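Local structure of type II restriction enzyme MspI (Moraxella sp., 1SA3) at residues F182-V187 and A191-G196; E35-D40 and F56-D61; N246-S251 and K257-G262. The protein cuts double-stranded DNA at the sequence 5'-CCGG-3' after the first cytosine, leaving fragments with terminal 5'-phosphates. All blocks are in the same frame, centred on the assembly; numbering follows the deposited sequence.

Interaction 1 (F182-V187 and A191-G196)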
loop_
_atom_site.group_PDB
_atom_site.type_symbol
_atom_site.label_atom_id
_atom_site.label_comp_id
_atom_site.label_asym_id
_atom_site.label_seq_id
_atom_site.Cartn_x
_atom_site.Cartn_y
_atom_site.Cartn_z
ATOM N N PHE E 182 10.223 -5.170 9.836
ATOM C CA PHE E 182 10.510 -5.373 8.415
ATOM C C PHE E 182 9.283 -5.036 7.561
ATOM O O PHE E 182 9.372 -4.282 6.590
ATOM C CB PHE E 182 10.917 -6.830 8.165
ATOM C CG PHE E 182 11.530 -7.076 6.806
ATOM C CD1 PHE E 182 12.911 -7.052 6.641
ATOM C CD2 PHE E 182 10.732 -7.374 5.706
ATOM C CE1 PHE E 182 13.497 -7.331 5.401
ATOM C CE2 PHE E 182 11.307 -7.653 4.462
ATOM C CZ PHE E 182 12.698 -7.633 4.312
ATOM N N ILE E 183 8.133 -5.591 7.926
ATOM C CA ILE E 183 6.913 -5.344 7.168
ATOM C C ILE E 183 6.482 -3.884 7.227
ATOM O O ILE E 183 6.217 -3.263 6.199
ATOM C CB ILE E 183 5.747 -6.206 7.678
ATOM C CG1 ILE E 183 6.106 -7.687 7.565
ATOM C CG2 ILE E 183 4.502 -5.916 6.853
ATOM C CD1 ILE E 183 5.228 -8.596 8.387
ATOM N N ARG E 184 6.409 -3.340 8.434
ATOM C CA ARG E 184 5.991 -1.954 8.611
ATOM C C ARG E 184 6.918 -0.995 7.865
ATOM O O ARG E 184 6.456 -0.055 7.215
ATOM C CB ARG E 184 5.949 -1.608 10.107
ATOM C CG ARG E 184 5.324 -0.265 10.432
ATOM C CD ARG E 184 5.258 -0.051 11.948
ATOM N NE ARG E 184 4.389 -1.021 12.609
ATOM C CZ ARG E 184 3.063 -0.943 12.654
ATOM N NH1 ARG E 184 2.433 0.071 12.076
ATOM N NH2 ARG E 184 2.360 -1.880 13.285
ATOM N N TRP E 185 8.225 -1.234 7.932
ATOM C CA TRP E 185 9.157 -0.350 7.248
ATOM C C TRP E 185 9.039 -0.459 5.726
ATOM O O TRP E 185 9.110 0.545 5.019
ATOM C CB TRP E 185 10.599 -0.639 7.671
ATOM C CG TRP E 185 11.562 0.296 7.033
ATOM C CD1 TRP E 185 11.935 1.528 7.486
ATOM C CD2 TRP E 185 12.215 0.118 5.773
ATOM N NE1 TRP E 185 12.780 2.129 6.585
ATOM C CE2 TRP E 185 12.968 1.285 5.523
ATOM C CE3 TRP E 185 12.235 -0.917 4.829
ATOM C CZ2 TRP E 185 13.735 1.449 4.362
ATOM C CZ3 TRP E 185 12.994 -0.756 3.677
ATOM C CH2 TRP E 185 13.734 0.420 3.454
ATOM N N CYS E 186 8.858 -1.674 5.221
ATOM C CA CYS E 186 8.730 -1.872 3.781
ATOM C C CYS E 186 7.551 -1.111 3.173
ATOM O O CYS E 186 7.677 -0.545 2.088
ATOM C CB CYS E 186 8.575 -3.359 3.448
ATOM S SG CYS E 186 10.130 -4.261 3.373
ATOM N N VAL E 187 6.414 -1.103 3.865
ATOM C CA VAL E 187 5.227 -0.416 3.353
ATOM C C VAL E 187 5.036 1.023 3.829
ATOM O O VAL E 187 4.217 1.742 3.265
ATOM C CB VAL E 187 3.924 -1.213 3.654
ATOM C CG1 VAL E 187 4.005 -2.584 3.006
ATOM C CG2 VAL E 187 3.705 -1.359 5.163
ATOM N N ALA E 191 10.049 1.952 10.695
ATOM C CA ALA E 191 9.974 0.666 11.391
ATOM C C ALA E 191 8.977 0.648 12.537
ATOM O O ALA E 191 8.337 -0.368 12.780
ATOM C CB ALA E 191 11.357 0.260 11.902
ATOM N N GLU E 192 8.855 1.762 13.246
ATOM C CA GLU E 192 7.923 1.849 14.363
ATOM C C GLU E 192 6.626 2.472 13.884
ATOM O O GLU E 192 6.583 3.060 12.804
ATOM C CB GLU E 192 8.526 2.686 15.495
ATOM C CG GLU E 192 9.721 2.023 16.162
ATOM C CD GLU E 192 9.366 0.683 16.794
ATOM O OE1 GLU E 192 8.469 0.662 17.661
ATOM O OE2 GLU E 192 9.982 -0.345 16.429
ATOM N N LYS E 193 5.576 2.339 14.689
ATOM C CA LYS E 193 4.263 2.859 14.335
ATOM C C LYS E 193 4.225 4.368 14.165
ATOM O O LYS E 193 4.899 5.111 14.875
ATOM C CB LYS E 193 3.224 2.428 15.373
ATOM C CG LYS E 193 3.104 0.916 15.518
ATOM C CD LYS E 193 1.917 0.523 16.390
ATOM C CE LYS E 193 1.775 -0.993 16.477
ATOM N NZ LYS E 193 0.524 -1.405 17.163
ATOM N N SER E 194 3.426 4.808 13.202
ATOM C CA SER E 194 3.259 6.221 12.900
ATOM C C SER E 194 1.767 6.477 12.708
ATOM O O SER E 194 1.031 5.573 12.318
ATOM C CB SER E 194 4.024 6.570 11.615
ATOM O OG SER E 194 3.719 7.878 11.154
ATOM N N GLU E 195 1.314 7.691 13.001
ATOM C CA GLU E 195 -0.100 8.029 12.824
ATOM C C GLU E 195 -0.221 9.517 12.543
ATOM O O GLU E 195 0.356 10.345 13.259
ATOM C CB GLU E 195 -0.927 7.683 14.072
ATOM C CG GLU E 195 -2.444 7.726 13.843
ATOM C CD GLU E 195 -3.257 7.772 15.135
ATOM O OE1 GLU E 195 -3.585 8.887 15.606
ATOM O OE2 GLU E 195 -3.566 6.691 15.680
ATOM N N GLY E 196 -0.951 9.853 11.484
ATOM C CA GLY E 196 -1.147 11.248 11.130
ATOM C C GLY E 196 0.075 11.980 10.605
ATOM O O GLY E 196 0.047 13.201 10.452
HETATM O O HOH W 1 2.711 2.751 11.124
HETATM O O HOH W 2 6.905 -2.104 14.217
#
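Arg184 and Lys193 carry this contact, in which the loop that follows helix 179-188 folds back on the C-terminal end of that helix before leading to strand 203-210. The loop runs past the side chains of the final turns. The CG of Lys193 sits over the centre of one face of the Arg184 guanidinium, 3.4 Å from Arg184 CZ. The lysine chain is extended, and its CE comes 3.4 Å from Arg184 NH2. The methylenes of the lysine therefore cover the flat cation while its ammonium group continues beyond it. The extended first part of the arginine chain (chi1 -171°) puts Arg184 CD 3.2 Å from Ala191 O. The bend at chi3 (-64°) then turns the guanidinium under Lys193.

Trp185 adds a smaller contact. Its CD1 edge meets Ala191 N at 3.7 Å, in the plane of the indole, and the rest of the ring leads away toward Tyr131 and helix 133-140.

The two cations come close, with Arg184 NH2 and Lys193 NZ 4.3 Å apart. Both form salt bridges to one carboxylate: Arg184 NH2 pairs with Asp223 OD1 and Lys193 NZ with Asp223 OD2. The shared anion probably offsets the nearness of the two positive charges. It also ties the helix and the loop to the start of helix 222-234.

Direct hydrogen bonds are absent between the two segments, and two waters take their place. One lies in the plane of the guanidinium at its edge. It accepts from Arg184 NH1 and, at 3.0 Å, from Ser194 N. The other accepts a weak bond from Arg184 NE and donates to Ala191 O at 2.7 Å.

Interaction 2 (E35-D40 and F56-D61). With NA (sodium ion), chain G.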
loop_
_atom_site.group_PDB
_atom_site.type_symbol
_atom_site.label_atom_id
_atom_site.label_comp_id
_atom_site.label_asym_id
_atom_site.label_seq_id
_atom_site.Cartn_x
_atom_site.Cartn_y
_atom_site.Cartn_z
ATOM N N GLU E 35 -6.948 6.768 -7.642
ATOM C CA GLU E 35 -6.542 7.662 -6.565
ATOM C C GLU E 35 -7.609 8.751 -6.543
ATOM O O GLU E 35 -8.126 9.128 -5.493
ATOM C CB GLU E 35 -5.185 8.308 -6.841
ATOM C CG GLU E 35 -4.831 9.370 -5.796
ATOM C CD GLU E 35 -3.504 10.046 -6.053
ATOM O OE1 GLU E 35 -2.550 9.346 -6.449
ATOM O OE2 GLU E 35 -3.414 11.275 -5.845
ATOM N N LYS E 36 -7.952 9.243 -7.726
ATOM C CA LYS E 36 -8.941 10.301 -7.855
ATOM C C LYS E 36 -10.317 9.854 -7.365
ATOM O O LYS E 36 -11.087 10.657 -6.847
ATOM C CB LYS E 36 -9.015 10.757 -9.317
ATOM C CG LYS E 36 -9.287 12.242 -9.499
ATOM C CD LYS E 36 -10.750 12.520 -9.703
ATOM C CE LYS E 36 -10.979 13.977 -10.092
ATOM N NZ LYS E 36 -12.373 14.181 -10.584
ATOM N N TYR E 37 -10.616 8.570 -7.531
ATOM C CA TYR E 37 -11.893 8.005 -7.097
ATOM C C TYR E 37 -12.025 8.199 -5.583
ATOM O O TYR E 37 -13.084 8.590 -5.090
ATOM C CB TYR E 37 -11.933 6.523 -7.477
ATOM C CG TYR E 37 -13.258 5.801 -7.291
ATOM C CD1 TYR E 37 -14.480 6.474 -7.365
ATOM C CD2 TYR E 37 -13.279 4.422 -7.104
ATOM C CE1 TYR E 37 -15.695 5.769 -7.257
ATOM C CE2 TYR E 37 -14.455 3.723 -7.000
ATOM C CZ TYR E 37 -15.665 4.395 -7.077
ATOM O OH TYR E 37 -16.821 3.660 -6.986
ATOM N N ILE E 38 -10.943 7.947 -4.849
ATOM C CA ILE E 38 -10.961 8.128 -3.398
ATOM C C ILE E 38 -11.068 9.613 -3.060
ATOM O O ILE E 38 -11.855 9.998 -2.201
ATOM C CB ILE E 38 -9.679 7.552 -2.725
ATOM C CG1 ILE E 38 -9.622 6.034 -2.905
ATOM C CG2 ILE E 38 -9.649 7.899 -1.231
ATOM C CD1 ILE E 38 -10.725 5.267 -2.186
ATOM N N LEU E 39 -10.286 10.447 -3.745
ATOM C CA LEU E 39 -10.302 11.877 -3.486
ATOM C C LEU E 39 -11.696 12.481 -3.664
ATOM O O LEU E 39 -12.117 13.321 -2.862
ATOM C CB LEU E 39 -9.298 12.598 -4.388
ATOM C CG LEU E 39 -7.806 12.262 -4.237
ATOM C CD1 LEU E 39 -7.019 12.980 -5.321
ATOM C CD2 LEU E 39 -7.299 12.677 -2.864
ATOM N N ASP E 40 -12.415 12.041 -4.692
ATOM C CA ASP E 40 -13.754 12.559 -4.948
ATOM C C ASP E 40 -14.785 12.075 -3.933
ATOM O O ASP E 40 -15.678 12.825 -3.542
ATOM C CB ASP E 40 -14.205 12.191 -6.366
ATOM C CG ASP E 40 -13.549 13.058 -7.431
ATOM O OD1 ASP E 40 -12.838 14.018 -7.065
ATOM O OD2 ASP E 40 -13.752 12.777 -8.634
ATOM N N PHE E 56 -25.865 4.845 -3.257
ATOM C CA PHE E 56 -24.606 4.595 -3.975
ATOM C C PHE E 56 -23.910 3.441 -3.266
ATOM O O PHE E 56 -22.899 3.626 -2.592
ATOM C CB PHE E 56 -23.705 5.829 -3.948
ATOM C CG PHE E 56 -24.302 7.032 -4.616
ATOM C CD1 PHE E 56 -25.067 7.937 -3.894
ATOM C CD2 PHE E 56 -24.120 7.243 -5.977
ATOM C CE1 PHE E 56 -25.645 9.041 -4.515
ATOM C CE2 PHE E 56 -24.692 8.341 -6.609
ATOM C CZ PHE E 56 -25.456 9.242 -5.877
ATOM N N PRO E 57 -24.448 2.227 -3.419
ATOM C CA PRO E 57 -23.936 1.000 -2.804
ATOM C C PRO E 57 -22.434 0.757 -2.928
ATOM O O PRO E 57 -21.808 0.251 -1.993
ATOM C CB PRO E 57 -24.750 -0.092 -3.492
ATOM C CG PRO E 57 -26.026 0.599 -3.825
ATOM C CD PRO E 57 -25.540 1.913 -4.354
ATOM N N GLN E 58 -21.855 1.104 -4.073
ATOM C CA GLN E 58 -20.426 0.881 -4.262
ATOM C C GLN E 58 -19.597 1.902 -3.498
ATOM O O GLN E 58 -18.699 1.531 -2.745
ATOM C CB GLN E 58 -20.072 0.895 -5.756
ATOM C CG GLN E 58 -18.594 0.617 -6.059
ATOM C CD GLN E 58 -18.369 0.174 -7.493
ATOM O OE1 GLN E 58 -18.839 -0.886 -7.905
ATOM N NE2 GLN E 58 -17.654 0.984 -8.262
ATOM N N GLU E 59 -19.896 3.184 -3.667
ATOM C CA GLU E 59 -19.135 4.197 -2.949
ATOM C C GLU E 59 -19.375 4.089 -1.445
ATOM O O GLU E 59 -18.522 4.473 -0.645
ATOM C CB GLU E 59 -19.486 5.601 -3.453
ATOM C CG GLU E 59 -18.875 5.925 -4.818
ATOM C CD GLU E 59 -19.634 5.300 -5.987
ATOM O OE1 GLU E 59 -19.004 5.022 -7.030
ATOM O OE2 GLU E 59 -20.862 5.102 -5.873
ATOM N N LYS E 60 -20.536 3.567 -1.055
ATOM C CA LYS E 60 -20.825 3.406 0.367
ATOM C C LYS E 60 -19.913 2.314 0.920
ATOM O O LYS E 60 -19.384 2.439 2.025
ATOM C CB LYS E 60 -22.283 3.011 0.615
ATOM C CG LYS E 60 -22.609 2.929 2.108
ATOM C CD LYS E 60 -23.993 2.357 2.403
ATOM C CE LYS E 60 -24.240 2.318 3.917
ATOM N NZ LYS E 60 -25.477 1.594 4.299
ATOM N N ASP E 61 -19.727 1.244 0.148
ATOM C CA ASP E 61 -18.857 0.149 0.578
ATOM C C ASP E 61 -17.429 0.662 0.735
ATOM O O ASP E 61 -16.755 0.346 1.708
ATOM C CB ASP E 61 -18.872 -1.000 -0.438
ATOM C CG ASP E 61 -17.941 -2.144 -0.044
ATOM O OD1 ASP E 61 -18.088 -2.681 1.077
ATOM O OD2 ASP E 61 -17.054 -2.517 -0.849
HETATM NA NA NA G . -0.716 10.686 -5.855
HETATM O O HOH W 3 1.365 11.392 -5.216
HETATM O O HOH W 4 0.445 8.631 -6.306
#
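Two helices are bridged here by a tyrosine: Tyr37 lies on helix 23-41, and its partners Gln58 and Glu59 lie in the first turn of helix 57-69. Phe56 is the N-cap residue of the second helix, and Phe56 O accepts from Lys60 N at 2.8 Å. The backbones stay apart, and the tyrosine side chain spans the distance.

Tyr37 starts out anti to its backbone N (chi1 -171°), and its ring extends until OH meets both partners. Tyr37 OH accepts from Gln58 NE2 at 3.1 Å. This bond is nearly straight (171°), and OH lies in the plane of the amide. Tyr37 OH in turn donates to Glu59 OE1 at 2.6 Å. That oxygen lies in the plane of the ring at its edge, but the hydroxyl meets it from above the carboxylate plane. The hydroxyl is thus used both as acceptor and as donor, in a buried place. Second partners hold the same groups, since Glu59 OE1 also bonds to Thr3 OG1 and Gln58 OE1 to Met1 N. The N-terminus is thereby drawn into the cluster.

The first helix also supplies a ligand of the metal site of this PDDEXK-clan nuclease. Extended Glu35 binds the sodium ion with both carboxylate oxygens. Asp84 OD2, the backbone O of Asp99 and two waters complete the site. The longer of the two glutamate bonds, from OE2 of Glu35 to sodium, is 2.8 Å.

Interaction 3 (N246-S251 and K257-G262); sequences NWTYAS and KMQFKG. With nucleotides of chain B.
A beta hairpin at the C-terminus reads the DNA here, and its two antiparallel strands, 246-249 and 258-261, meet in the pairs Asn246-Lys261, Trp247-Phe260, Thr248-Gln259 and Tyr249-Met258. Strand 258-261 is the middle of a three-stranded antiparallel sheet, with 127-131 on its other side. Asn246 and Lys261 exchange backbone bonds both ways, as do Thr248 and Gln259. Beyond them Ala250 N donates to Lys257 O at 3.0 Å. A water between Ala250 O and Lys257 N continues the pairing.

Trp247 and Phe260 point to the protein side. They form a T-shaped pair, with the CD2-CE2 edge of Phe260 against the face of the indole and the planes at 83°. The CE of Met258 touches Trp247 CE3 at 3.6 Å, brought in by a bend at chi3. Helices 133-140, 146-157 and 165-175 pack around this side.

Asn246, Thr248, Gln259 and Lys261 share the other face, which lies on the major-groove edges of the bases. Thr248 OG1 accepts from N4 of DC4 of chain B at 2.9 Å. Its CG2 packs on Gln259 OE1 at 3.3 Å. Gln259 OE1 accepts from Lys261 NZ at 2.8 Å, which ties the two long side chains together. Gln259 NE2 and Lys261 NZ each donate to the O6 of a guanine.

The Tyr249 side chain turns away from the paired strand. With CG between backbone N and carbonyl carbon (chi1 79°), the ring lays one face over C5 of DC5 of chain B, while CE1 meets the DC4 base at the ring edge. Tyr249 O accepts from N4 of DC5 of chain B at 3.1 Å. Next along the chain, Ser251 OG donates to N7 of DG6 of chain B at 2.8 Å.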
loop_
_atom_site.group_PDB
_atom_site.type_symbol
_atom_site.label_atom_id
_atom_site.label_comp_id
_atom_site.label_asym_id
_atom_site.label_seq_id
_atom_site.Cartn_x
_atom_site.Cartn_y
_atom_site.Cartn_z
ATOM N N ASN E 246 6.266 -11.135 -0.519
ATOM C CA ASN E 246 6.904 -11.942 -1.548
ATOM C C ASN E 246 8.193 -11.236 -1.937
ATOM O O ASN E 246 8.161 -10.093 -2.398
ATOM C CB ASN E 246 5.998 -12.080 -2.771
ATOM C CG ASN E 246 4.619 -12.597 -2.412
ATOM O OD1 ASN E 246 3.758 -11.847 -1.955
ATOM N ND2 ASN E 246 4.411 -13.889 -2.603
ATOM N N TRP E 247 9.322 -11.910 -1.726
ATOM C CA TRP E 247 10.633 -11.354 -2.053
ATOM C C TRP E 247 11.040 -11.677 -3.493
ATOM O O TRP E 247 11.050 -12.838 -3.895
ATOM C CB TRP E 247 11.708 -11.938 -1.123
ATOM C CG TRP E 247 11.600 -11.553 0.326
ATOM C CD1 TRP E 247 10.468 -11.275 1.024
ATOM C CD2 TRP E 247 12.684 -11.484 1.269
ATOM N NE1 TRP E 247 10.772 -11.038 2.348
ATOM C CE2 TRP E 247 12.127 -11.160 2.523
ATOM C CE3 TRP E 247 14.071 -11.669 1.168
ATOM C CZ2 TRP E 247 12.907 -11.016 3.677
ATOM C CZ3 TRP E 247 14.851 -11.526 2.320
ATOM C CH2 TRP E 247 14.260 -11.201 3.556
ATOM N N THR E 248 11.391 -10.659 -4.269
ATOM C CA THR E 248 11.833 -10.906 -5.636
ATOM C C THR E 248 12.803 -9.798 -6.046
ATOM O O THR E 248 13.414 -9.162 -5.178
ATOM C CB THR E 248 10.621 -11.023 -6.607
ATOM O OG1 THR E 248 11.092 -11.283 -7.935
ATOM C CG2 THR E 248 9.784 -9.760 -6.586
ATOM N N TYR E 249 12.979 -9.553 -7.339
ATOM C CA TYR E 249 13.929 -8.521 -7.733
ATOM C C TYR E 249 13.357 -7.387 -8.568
ATOM O O TYR E 249 12.360 -7.549 -9.284
ATOM C CB TYR E 249 15.132 -9.140 -8.471
ATOM C CG TYR E 249 14.889 -9.503 -9.925
ATOM C CD1 TYR E 249 14.297 -10.717 -10.286
ATOM C CD2 TYR E 249 15.277 -8.634 -10.945
ATOM C CE1 TYR E 249 14.106 -11.054 -11.636
ATOM C CE2 TYR E 249 15.084 -8.956 -12.285
ATOM C CZ TYR E 249 14.505 -10.161 -12.625
ATOM O OH TYR E 249 14.334 -10.452 -13.959
ATOM N N ALA E 250 13.994 -6.230 -8.444
ATOM C CA ALA E 250 13.607 -5.039 -9.187
ATOM C C ALA E 250 14.387 -5.129 -10.488
ATOM O O ALA E 250 15.602 -5.320 -10.473
ATOM C CB ALA E 250 14.001 -3.774 -8.412
ATOM N N SER E 251 13.690 -5.020 -11.612
ATOM C CA SER E 251 14.322 -5.109 -12.928
ATOM C C SER E 251 14.698 -3.749 -13.489
ATOM O O SER E 251 15.355 -3.663 -14.527
ATOM C CB SER E 251 13.358 -5.765 -13.912
ATOM O OG SER E 251 12.149 -5.027 -13.938
ATOM N N LYS E 257 18.997 -5.390 -7.074
ATOM C CA LYS E 257 18.159 -4.684 -6.115
ATOM C C LYS E 257 16.919 -5.496 -5.762
ATOM O O LYS E 257 16.349 -6.192 -6.602
ATOM C CB LYS E 257 17.779 -3.323 -6.705
ATOM C CG LYS E 257 17.031 -2.379 -5.767
ATOM C CD LYS E 257 16.827 -1.021 -6.428
ATOM C CE LYS E 257 16.071 -0.050 -5.525
ATOM N NZ LYS E 257 15.719 1.212 -6.250
ATOM N N MET E 258 16.485 -5.402 -4.516
ATOM C CA MET E 258 15.321 -6.167 -4.090
ATOM C C MET E 258 13.971 -5.488 -4.337
ATOM O O MET E 258 13.870 -4.264 -4.345
ATOM C CB MET E 258 15.436 -6.495 -2.606
ATOM C CG MET E 258 16.752 -7.146 -2.229
ATOM S SD MET E 258 16.765 -7.619 -0.502
ATOM C CE MET E 258 15.963 -9.234 -0.627
ATOM N N GLN E 259 12.947 -6.310 -4.541
ATOM C CA GLN E 259 11.582 -5.831 -4.725
ATOM C C GLN E 259 10.699 -6.684 -3.835
ATOM O O GLN E 259 10.936 -7.885 -3.679
ATOM C CB GLN E 259 11.097 -5.987 -6.162
ATOM C CG GLN E 259 9.747 -5.298 -6.390
ATOM C CD GLN E 259 9.059 -5.743 -7.680
ATOM O OE1 GLN E 259 8.768 -6.924 -7.859
ATOM N NE2 GLN E 259 8.789 -4.793 -8.573
ATOM N N PHE E 260 9.689 -6.060 -3.242
ATOM C CA PHE E 260 8.760 -6.779 -2.387
ATOM C C PHE E 260 7.340 -6.581 -2.866
ATOM O O PHE E 260 6.946 -5.469 -3.224
ATOM C CB PHE E 260 8.881 -6.304 -0.936
ATOM C CG PHE E 260 10.254 -6.471 -0.376
ATOM C CD1 PHE E 260 11.193 -5.451 -0.496
ATOM C CD2 PHE E 260 10.636 -7.681 0.194
ATOM C CE1 PHE E 260 12.508 -5.642 -0.055
ATOM C CE2 PHE E 260 11.944 -7.878 0.636
ATOM C CZ PHE E 260 12.877 -6.863 0.510
ATOM N N LYS E 261 6.586 -7.674 -2.896
ATOM C CA LYS E 261 5.192 -7.622 -3.293
ATOM C C LYS E 261 4.400 -7.933 -2.039
ATOM O O LYS E 261 4.842 -8.721 -1.199
ATOM C CB LYS E 261 4.893 -8.643 -4.396
ATOM C CG LYS E 261 5.732 -8.440 -5.671
ATOM C CD LYS E 261 5.130 -9.179 -6.859
ATOM C CE LYS E 261 6.052 -9.181 -8.073
ATOM N NZ LYS E 261 6.300 -7.843 -8.713
ATOM N N GLY E 262 3.239 -7.304 -1.907
ATOM C CA GLY E 262 2.411 -7.510 -0.735
ATOM C C GLY E 262 1.005 -6.980 -0.970
ATOM O O GLY E 262 0.599 -6.881 -2.145
ATOM O OXT GLY E 262 0.308 -6.673 0.016
ATOM P P DC B 5 14.044 -14.108 -17.541
ATOM O OP1 DC B 5 14.137 -14.819 -18.844
ATOM O OP2 DC B 5 15.281 -13.726 -16.823
ATOM O "O5'" DC B 5 13.235 -12.765 -17.827
ATOM C "C5'" DC B 5 12.611 -12.045 -16.781
ATOM C "C4'" DC B 5 11.521 -11.166 -17.343
ATOM O "O4'" DC B 5 10.617 -10.842 -16.261
ATOM C "C3'" DC B 5 11.985 -9.837 -17.953
ATOM O "O3'" DC B 5 11.345 -9.582 -19.209
ATOM C "C2'" DC B 5 11.558 -8.803 -16.928
ATOM C "C1'" DC B 5 10.375 -9.453 -16.232
ATOM N N1 DC B 5 10.246 -9.047 -14.827
ATOM C C2 DC B 5 9.087 -8.396 -14.440
ATOM O O2 DC B 5 8.187 -8.258 -15.276
ATOM N N3 DC B 5 8.975 -7.933 -13.174
ATOM C C4 DC B 5 9.971 -8.126 -12.302
ATOM N N4 DC B 5 9.825 -7.638 -11.067
ATOM C C5 DC B 5 11.158 -8.825 -12.659
ATOM C C6 DC B 5 11.253 -9.270 -13.921
ATOM P P DC B 4 14.744 -17.402 -11.610
ATOM O OP1 DC B 4 15.559 -18.417 -12.326
ATOM O OP2 DC B 4 15.405 -16.460 -10.679
ATOM O "O5'" DC B 4 13.924 -16.568 -12.691
ATOM C "C5'" DC B 4 13.145 -17.250 -13.675
ATOM C "C4'" DC B 4 12.498 -16.269 -14.624
ATOM O "O4'" DC B 4 11.433 -15.559 -13.950
ATOM C "C3'" DC B 4 13.416 -15.200 -15.222
ATOM O "O3'" DC B 4 13.083 -14.994 -16.603
ATOM C "C2'" DC B 4 13.054 -13.962 -14.422
ATOM C "C1'" DC B 4 11.570 -14.177 -14.228
ATOM N N1 DC B 4 10.965 -13.413 -13.124
ATOM C C2 DC B 4 9.816 -12.659 -13.388
ATOM O O2 DC B 4 9.320 -12.706 -14.526
ATOM N N3 DC B 4 9.276 -11.902 -12.400
ATOM C C4 DC B 4 9.838 -11.888 -11.190
ATOM N N4 DC B 4 9.287 -11.112 -10.248
ATOM C C5 DC B 4 10.996 -12.666 -10.888
ATOM C C6 DC B 4 11.519 -13.411 -11.877
ATOM P P DG B 6 11.816 -8.336 -20.117
ATOM O OP1 DG B 6 11.915 -8.829 -21.513
ATOM O OP2 DG B 6 12.965 -7.624 -19.511
ATOM O "O5'" DG B 6 10.572 -7.349 -20.062
ATOM C "C5'" DG B 6 9.302 -7.771 -20.541
ATOM C "C4'" DG B 6 8.327 -6.621 -20.495
ATOM O "O4'" DG B 6 8.028 -6.307 -19.114
ATOM C "C3'" DG B 6 8.830 -5.323 -21.128
ATOM O "O3'" DG B 6 7.733 -4.679 -21.777
ATOM C "C2'" DG B 6 9.277 -4.504 -19.931
ATOM C "C1'" DG B 6 8.272 -4.933 -18.872
ATOM N N9 DG B 6 8.727 -4.796 -17.490
ATOM C C8 DG B 6 9.851 -5.349 -16.923
ATOM N N7 DG B 6 10.000 -5.029 -15.666
ATOM C C5 DG B 6 8.906 -4.220 -15.384
ATOM C C6 DG B 6 8.528 -3.567 -14.179
ATOM O O6 DG B 6 9.104 -3.580 -13.084
ATOM N N1 DG B 6 7.347 -2.846 -14.338
ATOM C C2 DG B 6 6.618 -2.762 -15.504
ATOM N N2 DG B 6 5.498 -2.022 -15.460
ATOM N N3 DG B 6 6.960 -3.363 -16.628
ATOM C C4 DG B 6 8.109 -4.070 -16.498
HETATM O O HOH W 5 17.971 -6.424 -9.413
#

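Overall arrangement
Interactions 1 and 3 belong to one neighbourhood. They touch where Phe182 of helix 179-188 packs its ring nearly parallel to that of Trp247, with Phe182 CZ 3.4 Å from Trp247 CZ2. Helix 179-188 thus backs the hairpin on the side turned from the DNA. Interaction 2 lies on the opposite side of the chain's centre, about 26 Å from interaction 1 and 30 Å from interaction 3, centre to centre. One segment ligates sodium, whereas interaction 3 reads bases. Interactions 2 and 3 are buried, and interaction 1 is partly so. Lysine methylenes over a guanidinium, waters and a shared aspartate join interaction 1, one tyrosine hydroxyl joins interaction 2, and backbone pairing joins interaction 3.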